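Local atomic coordinates of leucine aminopeptidase 2 (Saccharomyces cerevisiae, PDB entry 2XQ0), a protein that removes N-terminal residues from peptides, preferentially di- and tripeptides, as a zinc-dependent M1-family aminopeptidase, and also has low epoxide hydrolase activity in vitro. Residues Phe28-Thr33 and Pro156-Pro161; Thr71-Val76 and Lys123-Gln128; Leu101-Ala106 and Leu114-Arg119; Ala169-Pro174 and Ile207-Gly212. All coordinates share one frame; numbering follows the deposited sequence.

Contact 1: residues Phe28-Thr33 and Pro156-Pro161; sequences FAVLHT and PCFDTP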
loop_
_atom_site.group_PDB
_atom_site.type_symbol
_atom_site.label_atom_id
_atom_site.label_comp_id
_atom_site.label_asym_id
_atom_site.label_seq_id
_atom_site.Cartn_x
_atom_site.Cartn_y
_atom_site.Cartn_z
ATOM N N PHE A 28 1.857 18.091 -23.324
ATOM C CA PHE A 28 2.895 17.258 -23.909
ATOM C C PHE A 28 2.517 15.793 -23.841
ATOM O O PHE A 28 1.727 15.385 -22.991
ATOM C CB PHE A 28 4.220 17.443 -23.162
ATOM C CG PHE A 28 4.698 18.859 -23.118
ATOM C CD1 PHE A 28 5.505 19.361 -24.122
ATOM C CD2 PHE A 28 4.342 19.691 -22.066
ATOM C CE1 PHE A 28 5.948 20.669 -24.084
ATOM C CE2 PHE A 28 4.775 21.005 -22.026
ATOM C CZ PHE A 28 5.587 21.492 -23.031
ATOM N N ALA A 29 3.088 15.004 -24.744
ATOM C CA ALA A 29 3.006 13.559 -24.652
ATOM C C ALA A 29 4.387 13.056 -24.271
ATOM O O ALA A 29 5.380 13.482 -24.855
ATOM C CB ALA A 29 2.585 12.973 -25.974
ATOM N N VAL A 30 4.458 12.168 -23.289
ATOM C CA VAL A 30 5.738 11.591 -22.903
ATOM C C VAL A 30 5.876 10.240 -23.576
ATOM O O VAL A 30 5.227 9.273 -23.197
ATOM C CB VAL A 30 5.900 11.448 -21.377
ATOM C CG1 VAL A 30 7.240 10.798 -21.052
ATOM C CG2 VAL A 30 5.806 12.794 -20.705
ATOM N N LEU A 31 6.732 10.194 -24.589
ATOM C CA LEU A 31 6.902 9.005 -25.413
ATOM C C LEU A 31 7.886 8.007 -24.820
ATOM O O LEU A 31 7.791 6.820 -25.088
ATOM C CB LEU A 31 7.362 9.419 -26.808
ATOM C CG LEU A 31 6.455 10.510 -27.392
ATOM C CD1 LEU A 31 6.924 10.933 -28.764
ATOM C CD2 LEU A 31 5.005 10.024 -27.407
ATOM N N HIS A 32 8.839 8.491 -24.026
ATOM C CA HIS A 32 9.829 7.615 -23.397
ATOM C C HIS A 32 10.610 8.380 -22.341
ATOM O O HIS A 32 10.839 9.587 -22.488
ATOM C CB HIS A 32 10.800 7.043 -24.436
ATOM C CG HIS A 32 11.745 6.030 -23.863
ATOM N ND1 HIS A 32 11.361 4.740 -23.572
ATOM C CD2 HIS A 32 13.046 6.130 -23.495
ATOM C CE1 HIS A 32 12.382 4.084 -23.051
ATOM N NE2 HIS A 32 13.417 4.906 -22.993
ATOM N N THR A 33 11.015 7.678 -21.287
ATOM C CA THR A 33 11.812 8.246 -20.193
ATOM C C THR A 33 13.031 7.382 -19.902
ATOM O O THR A 33 12.915 6.184 -19.643
ATOM C CB THR A 33 11.010 8.340 -18.887
ATOM O OG1 THR A 33 9.806 9.077 -19.113
ATOM C CG2 THR A 33 11.831 9.026 -17.792
ATOM N N PRO A 156 13.130 14.973 -11.617
ATOM C CA PRO A 156 12.157 15.923 -12.162
ATOM C C PRO A 156 11.302 15.219 -13.204
ATOM O O PRO A 156 11.825 14.467 -14.027
ATOM C CB PRO A 156 13.036 17.016 -12.784
ATOM C CG PRO A 156 14.353 16.357 -13.056
ATOM C CD PRO A 156 14.507 15.218 -12.090
ATOM N N CYS A 157 9.991 15.421 -13.144
ATOM C CA CYS A 157 9.107 14.692 -14.031
ATOM C C CYS A 157 7.699 15.265 -14.053
ATOM O O CYS A 157 7.368 16.205 -13.326
ATOM C CB CYS A 157 9.047 13.217 -13.601
ATOM S SG CYS A 157 8.477 12.944 -11.895
ATOM N N PHE A 158 6.863 14.700 -14.909
ATOM C CA PHE A 158 5.434 14.994 -14.854
ATOM C C PHE A 158 4.854 14.031 -13.825
ATOM O O PHE A 158 4.410 12.931 -14.171
ATOM C CB PHE A 158 4.803 14.752 -16.211
ATOM C CG PHE A 158 5.305 15.668 -17.291
ATOM C CD1 PHE A 158 4.945 17.004 -17.311
ATOM C CD2 PHE A 158 6.122 15.193 -18.295
ATOM C CE1 PHE A 158 5.393 17.850 -18.312
ATOM C CE2 PHE A 158 6.567 16.042 -19.305
ATOM C CZ PHE A 158 6.202 17.371 -19.308
ATOM N N ASP A 159 4.895 14.427 -12.556
ATOM C CA ASP A 159 4.560 13.532 -11.440
ATOM C C ASP A 159 3.050 13.432 -11.213
ATOM O O ASP A 159 2.517 13.884 -10.184
ATOM C CB ASP A 159 5.273 13.972 -10.145
ATOM C CG ASP A 159 5.194 12.924 -9.040
ATOM O OD1 ASP A 159 4.717 11.797 -9.299
ATOM O OD2 ASP A 159 5.625 13.217 -7.897
ATOM N N THR A 160 2.369 12.820 -12.178
ATOM C CA THR A 160 0.927 12.585 -12.078
ATOM C C THR A 160 0.610 11.182 -12.604
ATOM O O THR A 160 1.263 10.695 -13.524
ATOM C CB THR A 160 0.104 13.689 -12.830
ATOM O OG1 THR A 160 -1.223 13.221 -13.081
ATOM C CG2 THR A 160 0.748 14.051 -14.140
ATOM N N PRO A 161 -0.375 10.510 -11.999
ATOM C CA PRO A 161 -0.688 9.173 -12.518
ATOM C C PRO A 161 -1.386 9.227 -13.885
ATOM O O PRO A 161 -1.550 8.182 -14.521
ATOM C CB PRO A 161 -1.572 8.566 -11.430
ATOM C CG PRO A 161 -2.101 9.737 -10.636
ATOM C CD PRO A 161 -1.012 10.782 -10.695
#

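Contact 2: residues Thr71-Val76 and Lys123-Gln128; sequences TSYLDV and KCTALQ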
loop_
_atom_site.group_PDB
_atom_site.type_symbol
_atom_site.label_atom_id
_atom_site.label_comp_id
_atom_site.label_asym_id
_atom_site.label_seq_id
_atom_site.Cartn_x
_atom_site.Cartn_y
_atom_site.Cartn_z
ATOM N N THR A 71 9.226 19.119 -9.060
ATOM C CA THR A 71 10.411 18.705 -8.318
ATOM C C THR A 71 10.104 18.968 -6.870
ATOM O O THR A 71 9.218 19.771 -6.567
ATOM C CB THR A 71 11.704 19.502 -8.688
ATOM O OG1 THR A 71 11.670 20.807 -8.095
ATOM C CG2 THR A 71 11.873 19.619 -10.181
ATOM N N SER A 72 10.826 18.284 -5.985
ATOM C CA SER A 72 10.769 18.543 -4.555
ATOM C C SER A 72 12.135 18.263 -3.928
ATOM O O SER A 72 12.601 17.119 -3.901
ATOM C CB SER A 72 9.717 17.670 -3.879
ATOM O OG SER A 72 9.773 17.889 -2.480
ATOM N N TYR A 73 12.772 19.315 -3.432
ATOM C CA TYR A 73 14.099 19.214 -2.844
ATOM C C TYR A 73 15.102 18.536 -3.767
ATOM O O TYR A 73 15.927 17.735 -3.315
ATOM C CB TYR A 73 14.039 18.444 -1.529
ATOM C CG TYR A 73 13.038 18.960 -0.523
ATOM C CD1 TYR A 73 13.143 20.239 0.011
ATOM C CD2 TYR A 73 11.999 18.151 -0.086
ATOM C CE1 TYR A 73 12.231 20.696 0.944
ATOM C CE2 TYR A 73 11.085 18.594 0.837
ATOM C CZ TYR A 73 11.204 19.863 1.351
ATOM O OH TYR A 73 10.286 20.284 2.278
ATOM N N LEU A 74 15.035 18.829 -5.055
ATOM C CA LEU A 74 16.098 18.386 -5.960
ATOM C C LEU A 74 17.086 19.516 -6.207
ATOM O O LEU A 74 16.743 20.697 -6.111
ATOM C CB LEU A 74 15.548 17.904 -7.300
ATOM C CG LEU A 74 14.699 16.645 -7.343
ATOM C CD1 LEU A 74 14.131 16.433 -8.748
ATOM C CD2 LEU A 74 15.521 15.455 -6.907
ATOM N N ASP A 75 18.324 19.138 -6.498
ATOM C CA ASP A 75 19.329 20.069 -6.980
ATOM C C ASP A 75 19.379 19.912 -8.509
ATOM O O ASP A 75 20.013 18.999 -9.018
ATOM C CB ASP A 75 20.678 19.719 -6.333
ATOM C CG ASP A 75 21.812 20.603 -6.794
ATOM O OD1 ASP A 75 21.570 21.575 -7.541
ATOM O OD2 ASP A 75 22.964 20.313 -6.395
ATOM N N VAL A 76 18.678 20.780 -9.237
ATOM C CA VAL A 76 18.716 20.744 -10.699
ATOM C C VAL A 76 19.934 21.527 -11.206
ATOM O O VAL A 76 20.099 22.711 -10.905
ATOM C CB VAL A 76 17.427 21.316 -11.329
ATOM C CG1 VAL A 76 17.514 21.289 -12.856
ATOM C CG2 VAL A 76 16.210 20.525 -10.857
ATOM N N LYS A 123 17.250 16.543 1.904
ATOM C CA LYS A 123 15.814 16.665 2.198
ATOM C C LYS A 123 14.910 15.731 1.369
ATOM O O LYS A 123 13.677 15.750 1.509
ATOM C CB LYS A 123 15.349 18.118 2.045
ATOM C CG LYS A 123 15.885 19.065 3.107
ATOM C CD LYS A 123 14.868 20.162 3.415
ATOM C CE LYS A 123 15.425 21.220 4.361
ATOM N NZ LYS A 123 16.363 22.154 3.672
ATOM N N CYS A 124 15.527 14.925 0.509
ATOM C CA CYS A 124 14.814 13.953 -0.320
ATOM C C CYS A 124 13.768 13.197 0.491
ATOM O O CYS A 124 14.074 12.697 1.558
ATOM C CB CYS A 124 15.800 12.929 -0.884
ATOM S SG CYS A 124 15.039 11.737 -2.021
ATOM N N THR A 125 12.536 13.127 -0.007
ATOM C CA THR A 125 11.474 12.397 0.689
ATOM C C THR A 125 11.204 11.038 0.046
ATOM O O THR A 125 10.318 10.295 0.479
ATOM C CB THR A 125 10.155 13.202 0.706
ATOM O OG1 THR A 125 9.699 13.413 -0.641
ATOM C CG2 THR A 125 10.355 14.557 1.404
ATOM N N ALA A 126 11.959 10.712 -0.995
ATOM C CA ALA A 126 11.701 9.477 -1.748
ATOM C C ALA A 126 12.525 8.262 -1.252
ATOM O O ALA A 126 12.167 7.104 -1.503
ATOM C CB ALA A 126 11.914 9.718 -3.241
ATOM N N LEU A 127 13.604 8.522 -0.512
ATOM C CA LEU A 127 14.566 7.469 -0.224
ATOM C C LEU A 127 14.771 7.273 1.258
ATOM O O LEU A 127 14.675 8.222 2.042
ATOM C CB LEU A 127 15.922 7.787 -0.883
ATOM C CG LEU A 127 15.888 7.892 -2.418
ATOM C CD1 LEU A 127 17.180 8.542 -2.960
ATOM C CD2 LEU A 127 15.631 6.525 -3.079
ATOM N N GLN A 128 15.050 6.037 1.648
ATOM C CA GLN A 128 15.639 5.797 2.955
ATOM C C GLN A 128 17.029 5.160 2.775
ATOM O O GLN A 128 17.200 4.224 1.981
ATOM C CB GLN A 128 14.759 4.922 3.860
ATOM C CG GLN A 128 15.342 4.864 5.311
ATOM C CD GLN A 128 14.692 3.819 6.215
ATOM O OE1 GLN A 128 13.814 3.064 5.796
ATOM N NE2 GLN A 128 15.126 3.779 7.471
HETATM O O HOH W 1 8.595 15.775 -1.151
#

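Contact 3: residues Leu101-Ala106 and Leu114-Arg119; sequences LVINNA and LNIQFR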
loop_
_atom_site.group_PDB
_atom_site.type_symbol
_atom_site.label_atom_id
_atom_site.label_comp_id
_atom_site.label_asym_id
_atom_site.label_seq_id
_atom_site.Cartn_x
_atom_site.Cartn_y
_atom_site.Cartn_z
ATOM N N LEU A 101 9.663 23.394 -11.748
ATOM C CA LEU A 101 10.831 23.649 -12.575
ATOM C C LEU A 101 10.330 24.161 -13.908
ATOM O O LEU A 101 9.522 23.510 -14.558
ATOM C CB LEU A 101 11.632 22.364 -12.793
ATOM C CG LEU A 101 12.650 22.362 -13.938
ATOM C CD1 LEU A 101 13.787 23.387 -13.689
ATOM C CD2 LEU A 101 13.224 20.949 -14.136
ATOM N N VAL A 102 10.815 25.322 -14.322
ATOM C CA VAL A 102 10.285 25.984 -15.507
ATOM C C VAL A 102 11.369 26.029 -16.572
ATOM O O VAL A 102 12.469 26.526 -16.328
ATOM C CB VAL A 102 9.845 27.403 -15.175
ATOM C CG1 VAL A 102 9.447 28.154 -16.453
ATOM C CG2 VAL A 102 8.693 27.362 -14.149
ATOM N N ILE A 103 11.061 25.495 -17.745
ATOM C CA ILE A 103 12.060 25.359 -18.793
ATOM C C ILE A 103 11.559 26.032 -20.060
ATOM O O ILE A 103 10.423 25.829 -20.465
ATOM C CB ILE A 103 12.361 23.870 -19.101
ATOM C CG1 ILE A 103 12.855 23.148 -17.847
ATOM C CG2 ILE A 103 13.399 23.760 -20.221
ATOM C CD1 ILE A 103 12.827 21.603 -17.950
ATOM N N ASN A 104 12.407 26.845 -20.674
ATOM C CA ASN A 104 12.064 27.488 -21.927
ATOM C C ASN A 104 12.391 26.551 -23.063
ATOM O O ASN A 104 13.552 26.204 -23.252
ATOM C CB ASN A 104 12.874 28.780 -22.087
ATOM C CG ASN A 104 12.845 29.315 -23.505
ATOM O OD1 ASN A 104 11.790 29.385 -24.136
ATOM N ND2 ASN A 104 14.008 29.701 -24.012
ATOM N N ASN A 105 11.385 26.121 -23.820
ATOM C CA ASN A 105 11.677 25.244 -24.953
ATOM C C ASN A 105 11.581 25.941 -26.310
ATOM O O ASN A 105 10.512 26.022 -26.920
ATOM C CB ASN A 105 10.872 23.937 -24.916
ATOM C CG ASN A 105 9.382 24.159 -24.946
ATOM O OD1 ASN A 105 8.878 25.173 -24.460
ATOM N ND2 ASN A 105 8.659 23.201 -25.509
ATOM N N ALA A 106 12.721 26.452 -26.764
ATOM C CA ALA A 106 12.825 27.062 -28.081
ATOM C C ALA A 106 13.114 25.992 -29.134
ATOM O O ALA A 106 13.523 26.306 -30.252
ATOM C CB ALA A 106 13.911 28.126 -28.087
ATOM N N LEU A 114 14.492 16.056 -24.096
ATOM C CA LEU A 114 14.757 16.891 -22.925
ATOM C C LEU A 114 15.650 16.157 -21.931
ATOM O O LEU A 114 15.284 15.089 -21.436
ATOM C CB LEU A 114 13.444 17.274 -22.253
ATOM C CG LEU A 114 13.584 17.887 -20.860
ATOM C CD1 LEU A 114 14.379 19.179 -20.923
ATOM C CD2 LEU A 114 12.226 18.120 -20.239
ATOM N N ASN A 115 16.826 16.717 -21.653
ATOM C CA ASN A 115 17.732 16.129 -20.674
ATOM C C ASN A 115 17.948 17.062 -19.485
ATOM O O ASN A 115 18.261 18.244 -19.646
ATOM C CB ASN A 115 19.078 15.767 -21.311
ATOM C CG ASN A 115 20.030 15.091 -20.330
ATOM O OD1 ASN A 115 20.849 15.746 -19.687
ATOM N ND2 ASN A 115 19.926 13.782 -20.215
ATOM N N ILE A 116 17.773 16.531 -18.284
ATOM C CA ILE A 116 18.001 17.306 -17.069
ATOM C C ILE A 116 18.979 16.578 -16.159
ATOM O O ILE A 116 18.723 15.444 -15.744
ATOM C CB ILE A 116 16.701 17.488 -16.292
ATOM C CG1 ILE A 116 15.599 18.043 -17.207
ATOM C CG2 ILE A 116 16.931 18.362 -15.061
ATOM C CD1 ILE A 116 14.210 17.824 -16.674
ATOM N N GLN A 117 20.084 17.233 -15.832
ATOM C CA GLN A 117 21.028 16.694 -14.866
ATOM C C GLN A 117 20.654 17.191 -13.494
ATOM O O GLN A 117 20.346 18.366 -13.312
ATOM C CB GLN A 117 22.455 17.137 -15.175
ATOM C CG GLN A 117 23.027 16.555 -16.441
ATOM C CD GLN A 117 24.337 17.205 -16.803
ATOM O OE1 GLN A 117 25.257 17.266 -15.985
ATOM N NE2 GLN A 117 24.427 17.714 -18.026
ATOM N N PHE A 118 20.706 16.299 -12.519
ATOM C CA PHE A 118 20.270 16.658 -11.189
ATOM C C PHE A 118 20.915 15.729 -10.181
ATOM O O PHE A 118 21.517 14.714 -10.555
ATOM C CB PHE A 118 18.742 16.519 -11.101
ATOM C CG PHE A 118 18.273 15.100 -11.184
ATOM C CD1 PHE A 118 18.128 14.473 -12.412
ATOM C CD2 PHE A 118 18.007 14.382 -10.036
ATOM C CE1 PHE A 118 17.712 13.159 -12.485
ATOM C CE2 PHE A 118 17.603 13.082 -10.106
ATOM C CZ PHE A 118 17.461 12.461 -11.334
ATOM N N ARG A 119 20.765 16.071 -8.905
ATOM C CA ARG A 119 21.046 15.141 -7.824
ATOM C C ARG A 119 19.985 15.281 -6.728
ATOM O O ARG A 119 19.382 16.345 -6.562
ATOM C CB ARG A 119 22.449 15.380 -7.255
ATOM C CG ARG A 119 22.663 16.781 -6.709
ATOM C CD ARG A 119 24.130 17.024 -6.307
ATOM N NE ARG A 119 24.522 16.116 -5.235
ATOM C CZ ARG A 119 25.327 15.069 -5.389
ATOM N NH1 ARG A 119 25.861 14.801 -6.575
ATOM N NH2 ARG A 119 25.616 14.301 -4.342
#

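Contact 4: residues Ala169-Pro174 and Ile207-Gly212; sequences ASIESP and IGIASG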
loop_
_atom_site.group_PDB
_atom_site.type_symbol
_atom_site.label_atom_id
_atom_site.label_comp_id
_atom_site.label_asym_id
_atom_site.label_seq_id
_atom_site.Cartn_x
_atom_site.Cartn_y
_atom_site.Cartn_z
ATOM N N ALA A 169 16.621 2.335 -17.909
ATOM C CA ALA A 169 17.361 2.841 -16.763
ATOM C C ALA A 169 18.731 2.207 -16.652
ATOM O O ALA A 169 18.864 0.987 -16.731
ATOM C CB ALA A 169 16.571 2.609 -15.475
ATOM N N SER A 170 19.753 3.035 -16.461
ATOM C CA SER A 170 21.059 2.512 -16.096
ATOM C C SER A 170 21.379 3.044 -14.728
ATOM O O SER A 170 21.272 4.248 -14.484
ATOM C CB SER A 170 22.134 2.956 -17.079
ATOM O OG SER A 170 21.774 2.579 -18.388
ATOM N N ILE A 171 21.764 2.146 -13.829
ATOM C CA ILE A 171 22.014 2.544 -12.459
ATOM C C ILE A 171 23.372 2.025 -12.024
ATOM O O ILE A 171 23.611 0.827 -11.989
ATOM C CB ILE A 171 20.925 2.049 -11.513
ATOM C CG1 ILE A 171 19.554 2.497 -12.035
ATOM C CG2 ILE A 171 21.164 2.589 -10.114
ATOM C CD1 ILE A 171 18.392 1.945 -11.278
ATOM N N GLU A 172 24.270 2.944 -11.715
ATOM C CA GLU A 172 25.598 2.558 -11.255
ATOM C C GLU A 172 25.576 2.505 -9.730
ATOM O O GLU A 172 25.073 3.420 -9.090
ATOM C CB GLU A 172 26.613 3.584 -11.744
ATOM C CG GLU A 172 28.048 3.232 -11.405
ATOM C CD GLU A 172 29.021 4.269 -11.919
ATOM O OE1 GLU A 172 28.597 5.430 -12.122
ATOM O OE2 GLU A 172 30.207 3.921 -12.113
ATOM N N SER A 173 26.101 1.429 -9.158
ATOM C CA SER A 173 26.162 1.271 -7.704
ATOM C C SER A 173 27.283 0.309 -7.337
ATOM O O SER A 173 27.576 -0.613 -8.094
ATOM C CB SER A 173 24.835 0.717 -7.172
ATOM O OG SER A 173 24.849 0.620 -5.752
ATOM N N PRO A 174 27.917 0.509 -6.170
ATOM C CA PRO A 174 28.909 -0.487 -5.744
ATOM C C PRO A 174 28.268 -1.738 -5.162
ATOM O O PRO A 174 28.998 -2.635 -4.764
ATOM C CB PRO A 174 29.709 0.249 -4.666
ATOM C CG PRO A 174 28.763 1.274 -4.135
ATOM C CD PRO A 174 27.897 1.692 -5.289
ATOM N N ILE A 207 7.722 3.844 -10.157
ATOM C CA ILE A 207 9.150 3.603 -10.249
ATOM C C ILE A 207 9.636 3.100 -8.905
ATOM O O ILE A 207 9.215 3.586 -7.847
ATOM C CB ILE A 207 9.938 4.838 -10.674
ATOM C CG1 ILE A 207 9.668 5.139 -12.153
ATOM C CG2 ILE A 207 11.435 4.624 -10.446
ATOM C CD1 ILE A 207 10.201 4.042 -13.072
ATOM N N GLY A 208 10.493 2.088 -8.956
ATOM C CA GLY A 208 11.051 1.522 -7.746
ATOM C C GLY A 208 12.524 1.250 -7.928
ATOM O O GLY A 208 12.952 0.805 -9.000
ATOM N N ILE A 209 13.303 1.552 -6.896
ATOM C CA ILE A 209 14.729 1.238 -6.920
ATOM C C ILE A 209 15.191 0.817 -5.539
ATOM O O ILE A 209 14.757 1.383 -4.530
ATOM C CB ILE A 209 15.566 2.452 -7.408
ATOM C CG1 ILE A 209 17.054 2.088 -7.449
ATOM C CG2 ILE A 209 15.376 3.622 -6.474
ATOM C CD1 ILE A 209 17.901 3.113 -8.172
ATOM N N ALA A 210 16.064 -0.183 -5.479
ATOM C CA ALA A 210 16.733 -0.518 -4.214
ATOM C C ALA A 210 18.144 -0.983 -4.511
ATOM O O ALA A 210 18.418 -1.519 -5.587
ATOM C CB ALA A 210 15.988 -1.583 -3.448
ATOM N N SER A 211 19.041 -0.765 -3.565
ATOM C CA SER A 211 20.401 -1.247 -3.744
ATOM C C SER A 211 20.965 -1.609 -2.412
ATOM O O SER A 211 20.817 -0.869 -1.435
ATOM C CB SER A 211 21.268 -0.201 -4.425
ATOM O OG SER A 211 22.593 -0.693 -4.606
ATOM N N GLY A 212 21.577 -2.778 -2.372
ATOM C CA GLY A 212 22.250 -3.244 -1.180
ATOM C C GLY A 212 22.771 -4.633 -1.411
ATOM O O GLY A 212 22.835 -5.109 -2.544
#

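Contact 1: residues Phe28-Thr33 and Pro156-Pro161
V30 pushes one methyl against the ring of F158, and F28 completes the contact from further back along the same strand. The methyl is CG2, 3.4 Å from CD2 and 3.6 Å from CE2 of F158, so it meets the ring obliquely at these two atoms. In V30 the other methyl, CG1, stands opposite the backbone N across the CA-CB bond (chi1 178°); this leaves CG2 beside that N and pointed at the loop. F158 itself swings its ring away from its own carbonyl carbon (chi1 -64°), which carries the CD2-CE2 side to the valine and CZ toward F28. The two phenylalanines meet more loosely, with CD2 of F28 4.1 Å from CZ of F158, and their side chains cross at nearly a right angle. F158 projects from a compact bend: it is the centre of one inverse gamma turn and D159 of the next, where T160 N binds F158 O at 2.9 Å. L67 touches both phenylalanines, L69 packs on F158 and L54 on V30, while D159 is held apart in a salt bridge to R152. Since only carbon meets carbon here, the loop that leads to strand 165-172 is held to strand 28-40 by shape and burial, while polar groups of the turns are engaged within the bend or with residues such as R152.

Contact 2: residues Thr71-Val76 and Lys123-Gln128
Y73 lays its ring beside K123, and its atoms meet that lysine first and T125 further out. CB starts the contact 3.8 Å from CB of K123. CG comes nearer to the same lysine carbon, at 3.6 Å, and that methylene sits over one face of the ring, offset toward the rim, in a CH-pi contact 3.8 Å from the ring centroid to CB of K123. The two ring sides then diverge: CD2 lies 3.3 Å from the backbone O of K123, whereas CE1 reaches CD of the lysine at 3.7 Å. Further out, CE2 approaches CG2 of T125 at 4.1 Å, the two side chains crossing at about a right angle. Nearby, one water links S72 OG and T125 OG1, the latter also bonded to H150. R93 binds S72 OG and adds a cation-pi contact with Y73. The lysine therefore serves through its aliphatic stem and backbone carbonyl while its amine leads away, and the contribution of R93 to the ring is probably electrostatic; apolar and polar links together join the two loops at the surface, near the substrate-binding L146.

Contact 3: residues Leu101-Ala106 and Leu114-Arg119
L114 opens the second segment by reaching across to I103, CD1 to CD1 at 4.1 Å, the two side chains meeting tip to tip. Its backbone pairs with F52, and N115, the next residue, turns the other way to bond T51 through ND2. I116 returns to the inner side: its CD1 meets CD2 of L101 at 4.1 Å, again tip to tip, and lies 4.2 Å from CD1 of I103, so CD1 of I103 faces both L114 and I116. The conformations come in matching pairs. Both leucines send CG opposite the backbone N (chi1 163° in L101, 167° in L114), and both isoleucines swing CG1 away from the carbonyl carbon with CD1 extended, which puts a terminal methyl at the meeting point in every case. Q117 again faces outward. F118 comes back to the inner side but packs on F155 and P156, with the carbonyl O of I116 in plane at its ring edge, and R119 ends the segment beside D75. L67 on I103 and L69 on I116 extend the apolar layer. The axes of 101-104 and 114-119 approach to 10.9 Å, their N-to-C directions 134° apart. Two other strands separate them in the sheet, and they meet through side chains because that sheet, the large one of the M1 N-terminal domain, curves round its own apolar lining.

Contact 4: residues Ala169-Pro174 and Ile207-Gly212
I171 and I209 point straight at one another, tip to tip, and their terminal methyls press together: CD1 to CD1 is 3.4 Å, tighter than usual for two carbons. CD1 of I209 also reaches the branch methyl of I171, CG2, at 3.8 Å, so it settles beside the two methyls of its partner. I209 attains this by full extension, with CG1 opposite its backbone N (chi1 -179°) and the chain continuing straight to CD1. I171 answers with CG1 swung beside its own N, spreading CD1 and CG2 toward the visitor. Two residues further on, S173 and S211 repeat the encounter with hydroxyls: S173 OG and S211 OG lie 2.9 Å apart, within hydrogen-bonding distance. S211 OG has its stronger partner in P176 O, and S173 OG binds L175 O, while F41 touches both serines. V177 lies against I171 and S211. Strand 165-172 of the large sheet and the residue just after it thus face strand 209-211 of the four-stranded sheet through the isoleucine methyls and the two hydroxyls. With both serines buried, the two loop carbonyls probably repay the cost of enclosing hydroxyls beside an apolar pair, and the close polar approach of the OG atoms would add to them.

In the fold
Contacts 1, 3 and 4 are buried; contact 2 lies at the surface and mixes a CH-pi contact with a water bridge. Contacts 1 and 3 are wholly apolar and adjoin through P156, which packs on I116 and F118, while T71 and V76 tie contact 2 to L101 and I116. The large sheet takes part in all four: contact 3 spans its own curve, contact 1 sets a loop on it, and contacts 2 and 4 lead to the four-stranded sheet through strands 127-130 and 209-211. These last two, both near substrate-binding L146, are the ones where polar side chains meet or are bridged; contacts 1 and 3 lie away from the annotated sites.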